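Side-chain contacts in peptide ABC transporter permease (Staphylococcus hominis, PDB 6EXS), which probably imports peptides across the cell membrane as a POT family transporter, and binds a thioalcohol-conjugated dipeptide, a precursor of axillary malodour: residues L291-L294 with G295-W299; W398-L401 with S402-C406. All blocks are in the same frame, centred on the assembly; numbering follows the deposited sequence.

The two contacts come one after the other along the chain. Contact 1 lies on helix 279-302, the first membrane helix of the C-terminal half of this major facilitator fold. Contact 2 lies on helix 396-418, later in the same six-helix bundle. Their centres are about 19 Å apart, and the two helices meet where Phe298 CE1 of contact 1 packs 3.5 Å from Cys406 O of contact 2. Contact 2 reaches the bound peptide directly, through Tyr403 and Cys406, and also touches a lipid. Contact 1 lies further from the peptide, the Phe298 side chain being about 7 Å away, on a helix that supplies Gln302 to the pocket.

Contact 1: L291-L294 with G295-W299; sequences LFIL and GMLFW
Phe292 holds its CG anti to the backbone nitrogen (chi1 -174°), and Met296, one turn later, has its CG broadly anti as well, though less fully; both side chains lie beside their own carbonyl carbons and meet on one flank of the helix. Chi1 and an extended chi2 carry the methionine sulfur to the ring, and the bend at chi3 (72°) turns only the methyl away from it. Met296 SD lies 3.6 Å from Phe292 CE1 and 4.8 Å from the ring centroid, at 65° to the ring normal: a Met-aromatic contact made obliquely. Helix 430-451 covers this flank, with Thr440 against Phe292 and Ser443 against Met296.

The next pair round the helix is aliphatic. Leu297 CD1 stands 4.2 Å from Ile293 CG2, a loose touch, whereas Leu297 CG comes within 3.4 Å of Ile293 O. That same carbonyl accepts the amide of Leu297, with N at 2.9 Å from O, and the foot of the leucine branch packs beside the acceptor oxygen. Both residues also meet Ile474 of helix 460-479.

On a further side, Leu294 O receives Phe298 N at 3.1 Å and, in addition, a hydrogen bond from Thr372 OG1 of helix 364-389, tying the two helices together by a shared acceptor. Within 295-299 itself, the Phe298 ring covers one face of the Trp299 indole, whose ring also meets Trp437. With backbone N-H...O hydrogen bonds inside and sulfur, phenyl and branched alkyl groups outside, the side-chain contacts along this stretch are apolar, consistent with packing largely through dispersion, while the Leu294 carbonyl adds a hydrogen bond to Thr372.

Contact 2: W398-L401 with S402-C406; sequences WVIL and SYVIC. With OLC ((2R)-2,3-dihydroxypropyl (9Z)-octadec-9-enoate), chain B; C3H (2-[[(2~{R})-2-azanyl-3-[(3~{S})-3-methyl-1-oxidanyl-hexan-3-yl]sulfanyl-propanoyl]amino]ethanoic acid), chain O.
Ile400 O accepts the amide of Val404, N to O 3.0 Å, with the donor in the carbonyl plane and an angle of 156° at the hydrogen. Val404 CG2, set beside its own backbone nitrogen, reaches the same oxygen at 3.2 Å and covers it from the flank. Leu401 and Ile405 repeat the four-residue spacing one position on. With CG anti to its nitrogen (chi1 179°), Leu401 lays CD1 against Ile405 CD1 at 3.8 Å, the two chains passing at a slant, while its other methyl, CD2, meets C5 of the monoolein acyl chain at 3.6 Å.

The lipid continues along Ile400 CG2, and at its head-group end C2 lies 3.8 Å above the indole plane of Trp398, displaced toward the rim. Helix 396-418, in the C-terminal six-helix bundle of the major facilitator fold, thus has one flank against lipid and another lining the peptide site. On the pocket flank, Val399 and Tyr403 run alongside each other, CG1 to CE2 3.9 Å. The phenol hydroxyl is hydrogen-bonded to Gly305 O, which fixes that end, and the ring also meets Phe335, which probably limits its tilt. Tyr403 CD1 then approaches C6 of the thioalcohol group at 3.4 Å, while ligand C2 lies in the ring plane at its edge. One turn along, Cys406 SG meets the terminal ligand carbon C at 4.0 Å. Ser402 OG, from the residue before Tyr403, is hydrogen-bonded to Ser378 O of helix 364-389.

Contact 1: L291-L294 with G295-W299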
ATOM      1  N   LEU A 291      16.203   7.340   6.797  1.00 55.73           N
ATOM      2  CA  LEU A 291      15.606   6.198   6.085  1.00 53.22           C
ATOM      3  C   LEU A 291      14.085   6.422   5.887  1.00 54.58           C
ATOM      4  O   LEU A 291      13.532   5.958   4.884  1.00 52.97           O
ATOM      5  CB  LEU A 291      15.863   4.869   6.830  1.00 52.90           C
ATOM      6  CG  LEU A 291      17.311   4.372   6.912  1.00 58.83           C
ATOM      7  CD1 LEU A 291      17.472   3.357   8.020  1.00 59.56           C
ATOM      8  CD2 LEU A 291      17.759   3.743   5.616  1.00 60.77           C
ATOM      9  N   PHE A 292      13.423   7.147   6.834  1.00 50.65           N
ATOM     10  CA  PHE A 292      12.001   7.492   6.753  1.00 50.00           C
ATOM     11  C   PHE A 292      11.758   8.481   5.590  1.00 53.08           C
ATOM     12  O   PHE A 292      10.819   8.280   4.815  1.00 51.04           O
ATOM     13  CB  PHE A 292      11.448   8.053   8.089  1.00 52.79           C
ATOM     14  CG  PHE A 292       9.948   8.267   8.048  1.00 53.90           C
ATOM     15  CD1 PHE A 292       9.410   9.451   7.549  1.00 56.95           C
ATOM     16  CD2 PHE A 292       9.074   7.262   8.451  1.00 55.16           C
ATOM     17  CE1 PHE A 292       8.027   9.617   7.437  1.00 57.26           C
ATOM     18  CE2 PHE A 292       7.690   7.431   8.340  1.00 57.34           C
ATOM     19  CZ  PHE A 292       7.177   8.603   7.827  1.00 55.64           C
ATOM     20  N   ILE A 293      12.605   9.534   5.483  1.00 50.78           N
ATOM     21  CA  ILE A 293      12.572  10.545   4.418  1.00 51.09           C
ATOM     22  C   ILE A 293      12.821   9.842   3.066  1.00 55.69           C
ATOM     23  O   ILE A 293      11.999   9.988   2.161  1.00 55.74           O
ATOM     24  CB  ILE A 293      13.566  11.731   4.670  1.00 55.45           C
ATOM     25  CG1 ILE A 293      13.505  12.278   6.128  1.00 56.83           C
ATOM     26  CG2 ILE A 293      13.396  12.860   3.641  1.00 55.93           C
ATOM     27  CD1 ILE A 293      12.131  12.881   6.647  1.00 61.46           C
ATOM     28  N   LEU A 294      13.909   9.039   2.955  1.00 51.98           N
ATOM     29  CA  LEU A 294      14.241   8.293   1.740  1.00 51.39           C
ATOM     30  C   LEU A 294      13.098   7.378   1.305  1.00 55.81           C
ATOM     31  O   LEU A 294      12.764   7.355   0.110  1.00 55.78           O
ATOM     32  CB  LEU A 294      15.556   7.498   1.883  1.00 51.76           C
ATOM     33  CG  LEU A 294      16.883   8.294   1.930  1.00 57.48           C
ATOM     34  CD1 LEU A 294      18.069   7.357   2.017  1.00 57.80           C
ATOM     35  CD2 LEU A 294      17.061   9.192   0.719  1.00 59.04           C
ATOM     36  N   GLY A 295      12.484   6.685   2.279  1.00 51.54           N
ATOM     37  CA  GLY A 295      11.335   5.799   2.072  1.00 49.42           C
ATOM     38  C   GLY A 295      10.094   6.538   1.598  1.00 50.86           C
ATOM     39  O   GLY A 295       9.400   6.073   0.694  1.00 49.56           O
ATOM     40  N   MET A 296       9.828   7.714   2.189  1.00 46.51           N
ATOM     41  CA  MET A 296       8.699   8.577   1.852  1.00 46.09           C
ATOM     42  C   MET A 296       8.831   9.104   0.410  1.00 49.01           C
ATOM     43  O   MET A 296       7.859   9.037  -0.349  1.00 48.10           O
ATOM     44  CB  MET A 296       8.603   9.735   2.859  1.00 49.60           C
ATOM     45  CG  MET A 296       7.202  10.231   3.072  1.00 53.76           C
ATOM     46  SD  MET A 296       7.037  11.371   4.471  1.00 60.04           S
ATOM     47  CE  MET A 296       7.844  12.838   3.800  1.00 58.08           C
ATOM     48  N   LEU A 297      10.049   9.591   0.033  1.00 44.10           N
ATOM     49  CA  LEU A 297      10.378  10.101  -1.299  1.00 43.02           C
ATOM     50  C   LEU A 297      10.213   9.003  -2.352  1.00 45.31           C
ATOM     51  O   LEU A 297       9.790   9.297  -3.476  1.00 45.16           O
ATOM     52  CB  LEU A 297      11.817  10.657  -1.362  1.00 43.81           C
ATOM     53  CG  LEU A 297      12.160  11.954  -0.623  1.00 48.73           C
ATOM     54  CD1 LEU A 297      13.647  12.097  -0.497  1.00 48.88           C
ATOM     55  CD2 LEU A 297      11.570  13.190  -1.324  1.00 52.04           C
ATOM     56  N   PHE A 298      10.541   7.741  -1.994  1.00 40.10           N
ATOM     57  CA  PHE A 298      10.388   6.608  -2.915  1.00 37.91           C
ATOM     58  C   PHE A 298       8.912   6.309  -3.199  1.00 41.50           C
ATOM     59  O   PHE A 298       8.533   6.200  -4.370  1.00 40.75           O
ATOM     60  CB  PHE A 298      11.102   5.328  -2.415  1.00 38.38           C
ATOM     61  CG  PHE A 298      10.817   4.184  -3.358  1.00 38.22           C
ATOM     62  CD1 PHE A 298      11.573   4.011  -4.510  1.00 40.53           C
ATOM     63  CD2 PHE A 298       9.706   3.368  -3.172  1.00 38.32           C
ATOM     64  CE1 PHE A 298      11.245   3.028  -5.433  1.00 39.90           C
ATOM     65  CE2 PHE A 298       9.381   2.387  -4.099  1.00 39.62           C
ATOM     66  CZ  PHE A 298      10.141   2.237  -5.228  1.00 37.94           C
ATOM     67  N   TRP A 299       8.092   6.127  -2.129  1.00 37.78           N
ATOM     68  CA  TRP A 299       6.670   5.811  -2.264  1.00 36.11           C
ATOM     69  C   TRP A 299       5.856   6.955  -2.838  1.00 39.74           C
ATOM     70  O   TRP A 299       4.822   6.685  -3.440  1.00 39.34           O
ATOM     71  CB  TRP A 299       6.053   5.288  -0.961  1.00 34.19           C
ATOM     72  CG  TRP A 299       6.661   4.009  -0.490  1.00 34.89           C
ATOM     73  CD1 TRP A 299       7.393   3.823   0.645  1.00 38.29           C
ATOM     74  CD2 TRP A 299       6.663   2.753  -1.180  1.00 34.08           C
ATOM     75  NE1 TRP A 299       7.825   2.521   0.722  1.00 37.68           N
ATOM     76  CE2 TRP A 299       7.389   1.839  -0.384  1.00 38.68           C
ATOM     77  CE3 TRP A 299       6.066   2.291  -2.365  1.00 34.62           C
ATOM     78  CZ2 TRP A 299       7.569   0.501  -0.754  1.00 37.88           C
ATOM     79  CZ3 TRP A 299       6.245   0.972  -2.737  1.00 36.05           C
ATOM     80  CH2 TRP A 299       6.997   0.091  -1.943  1.00 37.17           C
TER

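Contact 2: W398-L401 with S402-C406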
ATOM      1  N   TRP A 398       8.164   4.453 -23.558  1.00 44.81           N
ATOM      2  CA  TRP A 398       8.740   5.464 -22.670  1.00 45.21           C
ATOM      3  C   TRP A 398       8.073   5.419 -21.296  1.00 49.10           C
ATOM      4  O   TRP A 398       8.779   5.351 -20.292  1.00 50.36           O
ATOM      5  CB  TRP A 398       8.623   6.869 -23.290  1.00 44.90           C
ATOM      6  CG  TRP A 398       9.539   7.110 -24.458  1.00 46.76           C
ATOM      7  CD1 TRP A 398       9.172   7.408 -25.735  1.00 50.25           C
ATOM      8  CD2 TRP A 398      10.978   7.067 -24.451  1.00 47.22           C
ATOM      9  NE1 TRP A 398      10.290   7.564 -26.527  1.00 50.78           N
ATOM     10  CE2 TRP A 398      11.412   7.371 -25.762  1.00 52.07           C
ATOM     11  CE3 TRP A 398      11.947   6.817 -23.458  1.00 48.13           C
ATOM     12  CZ2 TRP A 398      12.768   7.431 -26.108  1.00 52.34           C
ATOM     13  CZ3 TRP A 398      13.290   6.886 -23.801  1.00 50.51           C
ATOM     14  CH2 TRP A 398      13.689   7.169 -25.117  1.00 52.33           C
ATOM     15  N   VAL A 399       6.722   5.409 -21.252  1.00 44.69           N
ATOM     16  CA  VAL A 399       5.910   5.348 -20.019  1.00 43.16           C
ATOM     17  C   VAL A 399       6.208   4.038 -19.288  1.00 46.03           C
ATOM     18  O   VAL A 399       6.367   4.050 -18.071  1.00 46.22           O
ATOM     19  CB  VAL A 399       4.388   5.533 -20.287  1.00 46.37           C
ATOM     20  CG1 VAL A 399       3.615   5.729 -18.982  1.00 45.55           C
ATOM     21  CG2 VAL A 399       4.133   6.699 -21.233  1.00 46.87           C
ATOM     22  N   ILE A 400       6.340   2.924 -20.049  1.00 40.70           N
ATOM     23  CA  ILE A 400       6.678   1.597 -19.534  1.00 38.96           C
ATOM     24  C   ILE A 400       8.105   1.601 -18.932  1.00 41.12           C
ATOM     25  O   ILE A 400       8.302   1.045 -17.852  1.00 39.98           O
ATOM     26  CB  ILE A 400       6.431   0.484 -20.605  1.00 41.71           C
ATOM     27  CG1 ILE A 400       4.905   0.357 -20.903  1.00 40.47           C
ATOM     28  CG2 ILE A 400       7.029  -0.874 -20.151  1.00 42.49           C
ATOM     29  CD1 ILE A 400       4.528  -0.374 -22.166  1.00 39.65           C
ATOM     30  N   LEU A 401       9.071   2.272 -19.602  1.00 37.57           N
ATOM     31  CA  LEU A 401      10.453   2.422 -19.124  1.00 37.15           C
ATOM     32  C   LEU A 401      10.483   3.173 -17.781  1.00 39.57           C
ATOM     33  O   LEU A 401      11.275   2.817 -16.910  1.00 38.69           O
ATOM     34  CB  LEU A 401      11.351   3.109 -20.184  1.00 38.05           C
ATOM     35  CG  LEU A 401      12.840   3.376 -19.846  1.00 42.64           C
ATOM     36  CD1 LEU A 401      13.568   2.125 -19.281  1.00 42.06           C
ATOM     37  CD2 LEU A 401      13.571   3.933 -21.044  1.00 43.64           C
ATOM     38  N   SER A 402       9.594   4.163 -17.598  1.00 35.88           N
ATOM     39  CA  SER A 402       9.495   4.896 -16.329  1.00 35.51           C
ATOM     40  C   SER A 402       9.075   3.955 -15.179  1.00 38.48           C
ATOM     41  O   SER A 402       9.707   3.973 -14.128  1.00 37.88           O
ATOM     42  CB  SER A 402       8.532   6.066 -16.452  1.00 38.34           C
ATOM     43  OG  SER A 402       8.600   6.848 -15.272  1.00 49.69           O
ATOM     44  N   TYR A 403       8.064   3.088 -15.417  1.00 34.74           N
ATOM     45  CA  TYR A 403       7.588   2.080 -14.462  1.00 33.28           C
ATOM     46  C   TYR A 403       8.707   1.091 -14.098  1.00 39.45           C
ATOM     47  O   TYR A 403       8.874   0.768 -12.924  1.00 39.45           O
ATOM     48  CB  TYR A 403       6.390   1.308 -15.044  1.00 32.35           C
ATOM     49  CG  TYR A 403       5.070   2.037 -14.917  1.00 31.52           C
ATOM     50  CD1 TYR A 403       4.411   2.119 -13.690  1.00 31.29           C
ATOM     51  CD2 TYR A 403       4.464   2.621 -16.025  1.00 31.55           C
ATOM     52  CE1 TYR A 403       3.189   2.778 -13.570  1.00 30.96           C
ATOM     53  CE2 TYR A 403       3.263   3.316 -15.909  1.00 31.73           C
ATOM     54  CZ  TYR A 403       2.619   3.378 -14.681  1.00 38.61           C
ATOM     55  OH  TYR A 403       1.424   4.046 -14.563  1.00 36.72           O
ATOM     56  N   VAL A 404       9.472   0.630 -15.109  1.00 36.93           N
ATOM     57  CA  VAL A 404      10.565  -0.337 -14.957  1.00 37.01           C
ATOM     58  C   VAL A 404      11.701   0.239 -14.103  1.00 43.26           C
ATOM     59  O   VAL A 404      12.221  -0.478 -13.248  1.00 43.60           O
ATOM     60  CB  VAL A 404      11.059  -0.910 -16.321  1.00 40.80           C
ATOM     61  CG1 VAL A 404      12.266  -1.826 -16.138  1.00 40.94           C
ATOM     62  CG2 VAL A 404       9.935  -1.640 -17.066  1.00 39.64           C
ATOM     63  N   ILE A 405      12.069   1.522 -14.302  1.00 40.56           N
ATOM     64  CA  ILE A 405      13.138   2.150 -13.508  1.00 40.90           C
ATOM     65  C   ILE A 405      12.716   2.252 -12.034  1.00 45.18           C
ATOM     66  O   ILE A 405      13.502   1.931 -11.140  1.00 45.50           O
ATOM     67  CB  ILE A 405      13.637   3.494 -14.112  1.00 44.54           C
ATOM     68  CG1 ILE A 405      14.220   3.280 -15.536  1.00 44.87           C
ATOM     69  CG2 ILE A 405      14.675   4.183 -13.184  1.00 45.24           C
ATOM     70  CD1 ILE A 405      14.213   4.544 -16.427  1.00 54.84           C
ATOM     71  N   CYS A 406      11.452   2.622 -11.794  1.00 41.10           N
ATOM     72  CA  CYS A 406      10.895   2.743 -10.448  1.00 39.78           C
ATOM     73  C   CYS A 406      10.841   1.412  -9.679  1.00 42.50           C
ATOM     74  O   CYS A 406      11.175   1.381  -8.490  1.00 40.24           O
ATOM     75  CB  CYS A 406       9.535   3.423 -10.479  1.00 38.88           C
ATOM     76  SG  CYS A 406       9.082   4.194  -8.912  1.00 42.57           S
TER
HETATM   77  C18 OLC B 501       2.072  -7.215 -18.526  1.00 48.17           C
HETATM   78  C10 OLC B 501      10.252  -3.315 -21.137  1.00 64.80           C
HETATM   79  C9  OLC B 501      10.818  -2.126 -21.340  1.00 66.27           C
HETATM   80  C17 OLC B 501       2.799  -5.983 -18.031  1.00 48.88           C
HETATM   81  C11 OLC B 501       8.929  -3.830 -21.658  1.00 63.15           C
HETATM   82  C8  OLC B 501      10.277  -0.961 -22.130  1.00 67.48           C
HETATM   83  C24 OLC B 501      12.563   6.699 -30.318  1.00 80.32           C
HETATM   84  C16 OLC B 501       3.457  -5.164 -19.127  1.00 49.62           C
HETATM   85  C12 OLC B 501       8.080  -4.520 -20.580  1.00 60.82           C
HETATM   86  C7  OLC B 501      10.916  -0.768 -23.510  1.00 69.46           C
HETATM   87  C15 OLC B 501       4.902  -5.528 -19.429  1.00 52.35           C
HETATM   88  C13 OLC B 501       6.828  -5.206 -21.107  1.00 57.51           C
HETATM   89  C6  OLC B 501      12.322  -0.160 -23.528  1.00 71.13           C
HETATM   90  C14 OLC B 501       5.528  -4.666 -20.522  1.00 55.32           C
HETATM   91  C5  OLC B 501      12.418   1.358 -23.349  1.00 70.45           C
HETATM   92  C4  OLC B 501      11.958   2.236 -24.516  1.00 69.41           C
HETATM   93  C3  OLC B 501      12.889   2.281 -25.720  1.00 69.51           C
HETATM   94  C2  OLC B 501      12.827   3.600 -26.494  1.00 69.30           C
HETATM   95  C21 OLC B 501      10.850   5.270 -29.105  1.00 73.78           C
HETATM   96  C1  OLC B 501      11.745   3.701 -27.534  1.00 67.68           C
HETATM   97  C22 OLC B 501      11.294   5.878 -30.421  1.00 77.32           C
HETATM   98  O19 OLC B 501      10.785   2.982 -27.601  1.00 64.93           O
HETATM   99  O25 OLC B 501      12.367   7.870 -29.535  1.00 82.62           O
HETATM  100  O23 OLC B 501      11.442   4.867 -31.419  1.00 79.16           O
HETATM  101  O20 OLC B 501      11.977   4.721 -28.373  1.00 70.90           O
HETATM  102  O2  C3H O 514       1.237  -4.645  -3.778  0.75 69.54           O
HETATM  103  C11 C3H O 514       2.160  -4.849  -4.482  0.75 68.31           C
HETATM  104  O3  C3H O 514       3.332  -5.157  -4.049  0.75 68.52           O
HETATM  105  C10 C3H O 514       2.145  -4.727  -5.978  0.75 66.90           C
HETATM  106  N1  C3H O 514       1.183  -3.766  -6.462  0.75 65.30           N
HETATM  107  C9  C3H O 514       1.478  -2.481  -6.562  0.75 65.79           C
HETATM  108  O1  C3H O 514       1.989  -1.840  -5.656  0.75 68.68           O
HETATM  109  C8  C3H O 514       1.189  -1.787  -7.853  0.75 63.57           C
HETATM  110  N   C3H O 514       0.275  -2.604  -8.640  0.75 63.93           N
HETATM  111  C7  C3H O 514       0.522  -0.433  -7.606  0.75 63.34           C
HETATM  112  S   C3H O 514       1.558   1.047  -7.751  0.75 63.64           S
HETATM  113  C3  C3H O 514       2.125   1.318  -9.514  0.75 55.14           C
HETATM  114  C4  C3H O 514       0.886   1.642 -10.309  0.75 52.12           C
HETATM  115  C5  C3H O 514       2.883   0.057  -9.949  0.75 51.07           C
HETATM  116  C6  C3H O 514       3.256  -0.057 -11.410  0.75 46.34           C
HETATM  117  O   C3H O 514       2.662  -1.154 -12.023  0.75 41.31           O
HETATM  118  C2  C3H O 514       3.103   2.487  -9.600  0.75 54.02           C
HETATM  119  C1  C3H O 514       4.500   2.136 -10.082  0.75 51.79           C
HETATM  120  C   C3H O 514       5.383   3.353 -10.146  0.75 50.23           C